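Local coordinates for BH0236 protein (Bacillus halodurans, PDB 5T7A) that is a family 56 carbohydrate-binding module that probably binds beta-1,3-glucan and so aids its hydrolysis, at residues V47-A52 / V60-K65. Numbering follows the deposited sequence.
Sequences VTIFFA and VDVHLK. With EDO (1,2-ethanediol), chain E.
Phe51 and Val60 meet at one end of this buried apolar contact. CG1 of Val60 sits over a face of the Phe51 ring in a CH-pi contact, 4.2 Å from the ring centroid and 24° off the ring normal. It is shifted toward the CG and CD2 rim. CG2 of Val60 lies on the same side of the ring plane but beyond the rim, 3.9 Å from CD2 of Phe51. Phe51 holds CG anti to its own backbone N (chi1 -174°), which carries the ring out to the valine.

At the other end, Ile49 reaches across with CD1 alone. This methyl packs 4.1 Å from CG2 of Val62 and 3.9 Å from CD2 of Leu64. It thus touches two residues that lie on the same side of strand 60-65. In Ile49, CG1 stands anti to the carbonyl carbon and the chain runs on extended, so CD1 reaches the second strand.

No hydrogen bond joins the two segments. Their axes come no closer than 9.2 Å, and side chains alone bridge the gap. Phe100 touches Ile49, Phe51 and Val62, and Met76 packs on Val60 and Val62. Strand 47-52 pairs its backbone with strands 35-40 and 82-88. On the outward side of strand 60-65, Lys65 makes a cation-pi contact with Trp113, and His63 is hydrogen-bonded to Asn73 and Thr101.

The two strands run roughly antiparallel, at 140°, but strands 82-88 and 72-79 separate them in the sheet. The sheet folds over so that their side chains meet in the interior, consistent with the beta-sandwich common among carbohydrate-binding modules.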
loop_
_atom_site.group_PDB
_atom_site.type_symbol
_atom_site.label_atom_id
_atom_site.label_comp_id
_atom_site.label_asym_id
_atom_site.label_seq_id
_atom_site.Cartn_x
_atom_site.Cartn_y
_atom_site.Cartn_z
ATOM N N VAL A 47 0.026 0.038 -11.073
ATOM C CA VAL A 47 1.124 0.150 -10.088
ATOM C C VAL A 47 0.801 -0.845 -9.046
ATOM O O VAL A 47 -0.379 -1.283 -8.885
ATOM C CB VAL A 47 1.279 1.556 -9.439
ATOM C CG1 VAL A 47 1.363 2.653 -10.518
ATOM C CG2 VAL A 47 0.133 1.885 -8.506
ATOM N N THR A 48 1.818 -1.212 -8.237
ATOM C CA THR A 48 1.589 -2.105 -7.105
ATOM C C THR A 48 1.880 -1.383 -5.812
ATOM O O THR A 48 2.966 -0.877 -5.617
ATOM C CB THR A 48 2.431 -3.376 -7.191
ATOM O OG1 THR A 48 1.985 -4.134 -8.343
ATOM C CG2 THR A 48 2.259 -4.223 -5.920
ATOM N N ILE A 49 0.893 -1.338 -4.929
ATOM C CA ILE A 49 1.149 -0.901 -3.528
ATOM C C ILE A 49 1.717 -2.083 -2.803
ATOM O O ILE A 49 1.125 -3.196 -2.818
ATOM C CB ILE A 49 -0.128 -0.463 -2.796
ATOM C CG1 ILE A 49 -0.822 0.697 -3.551
ATOM C CG2 ILE A 49 0.203 0.021 -1.385
ATOM C CD1 ILE A 49 -2.203 1.028 -3.043
ATOM N N PHE A 50 2.855 -1.873 -2.122
ATOM C CA PHE A 50 3.474 -2.972 -1.395
ATOM C C PHE A 50 3.666 -2.576 0.051
ATOM O O PHE A 50 3.844 -1.425 0.389
ATOM C CB PHE A 50 4.791 -3.415 -1.976
ATOM C CG PHE A 50 5.946 -2.464 -1.732
ATOM C CD1 PHE A 50 6.125 -1.358 -2.561
ATOM C CD2 PHE A 50 6.823 -2.647 -0.673
ATOM C CE1 PHE A 50 7.203 -0.502 -2.369
ATOM C CE2 PHE A 50 7.898 -1.773 -0.436
ATOM C CZ PHE A 50 8.103 -0.707 -1.290
ATOM N N PHE A 51 3.698 -3.593 0.885
ATOM C CA PHE A 51 3.921 -3.453 2.352
ATOM C C PHE A 51 4.756 -4.650 2.813
ATOM O O PHE A 51 4.352 -5.809 2.668
ATOM C CB PHE A 51 2.570 -3.410 3.064
ATOM C CG PHE A 51 2.663 -3.117 4.563
ATOM C CD1 PHE A 51 2.588 -1.809 5.014
ATOM C CD2 PHE A 51 2.876 -4.144 5.479
ATOM C CE1 PHE A 51 2.694 -1.495 6.363
ATOM C CE2 PHE A 51 2.974 -3.843 6.791
ATOM C CZ PHE A 51 2.910 -2.553 7.240
ATOM N N ALA A 52 5.967 -4.381 3.266
ATOM C CA ALA A 52 6.955 -5.421 3.590
ATOM C C ALA A 52 7.314 -5.264 5.066
ATOM O O ALA A 52 8.222 -4.504 5.448
ATOM C CB ALA A 52 8.191 -5.261 2.690
ATOM N N VAL A 60 -2.644 -7.823 6.363
ATOM C CA VAL A 60 -2.471 -6.344 6.159
ATOM C C VAL A 60 -3.596 -5.901 5.232
ATOM O O VAL A 60 -3.828 -6.517 4.210
ATOM C CB VAL A 60 -1.124 -6.045 5.474
ATOM C CG1 VAL A 60 -0.978 -4.574 5.312
ATOM C CG2 VAL A 60 0.018 -6.594 6.301
ATOM N N ASP A 61 -4.312 -4.851 5.646
ATOM C CA ASP A 61 -5.291 -4.148 4.818
ATOM C C ASP A 61 -4.699 -2.843 4.288
ATOM O O ASP A 61 -3.887 -2.200 4.964
ATOM C CB ASP A 61 -6.512 -3.794 5.594
ATOM C CG ASP A 61 -7.283 -5.019 6.091
ATOM O OD1 ASP A 61 -7.168 -6.084 5.492
ATOM O OD2 ASP A 61 -7.988 -4.894 7.125
ATOM N N VAL A 62 -5.101 -2.484 3.063
ATOM C CA VAL A 62 -4.799 -1.195 2.522
ATOM C C VAL A 62 -6.048 -0.376 2.350
ATOM O O VAL A 62 -7.117 -0.927 2.010
ATOM C CB VAL A 62 -3.999 -1.315 1.198
ATOM C CG1 VAL A 62 -4.784 -2.012 0.090
ATOM C CG2 VAL A 62 -3.494 0.031 0.749
ATOM N N HIS A 63 -5.929 0.906 2.631
ATOM C CA HIS A 63 -7.029 1.926 2.521
ATOM C C HIS A 63 -6.554 2.872 1.433
ATOM O O HIS A 63 -5.402 3.319 1.478
ATOM C CB HIS A 63 -7.176 2.677 3.831
ATOM C CG HIS A 63 -7.168 1.782 5.027
ATOM N ND1 HIS A 63 -8.160 0.837 5.264
ATOM C CD2 HIS A 63 -6.252 1.593 5.988
ATOM C CE1 HIS A 63 -7.853 0.134 6.335
ATOM N NE2 HIS A 63 -6.709 0.577 6.808
ATOM N N LEU A 64 -7.372 3.106 0.380
ATOM C CA LEU A 64 -6.886 3.959 -0.714
ATOM C C LEU A 64 -7.951 4.874 -1.236
ATOM O O LEU A 64 -9.155 4.589 -1.127
ATOM C CB LEU A 64 -6.200 3.140 -1.790
ATOM C CG LEU A 64 -7.024 2.104 -2.552
ATOM C CD1 LEU A 64 -7.737 2.823 -3.678
ATOM C CD2 LEU A 64 -6.126 0.961 -3.068
ATOM N N LYS A 65 -7.484 5.978 -1.792
ATOM C CA LYS A 65 -8.364 6.888 -2.537
ATOM C C LYS A 65 -7.617 7.409 -3.712
ATOM O O LYS A 65 -6.415 7.652 -3.652
ATOM C CB LYS A 65 -8.655 8.113 -1.687
ATOM C CG LYS A 65 -9.384 7.920 -0.412
ATOM C CD LYS A 65 -9.216 9.196 0.429
ATOM C CE LYS A 65 -9.997 9.040 1.689
ATOM N NZ LYS A 65 -10.312 10.345 2.332
HETATM C C1 EDO E . -6.829 10.931 2.435
HETATM O O1 EDO E . -8.157 11.421 2.380
HETATM C C2 EDO E . -6.154 11.692 3.530
HETATM O O2 EDO E . -5.222 12.627 2.999
#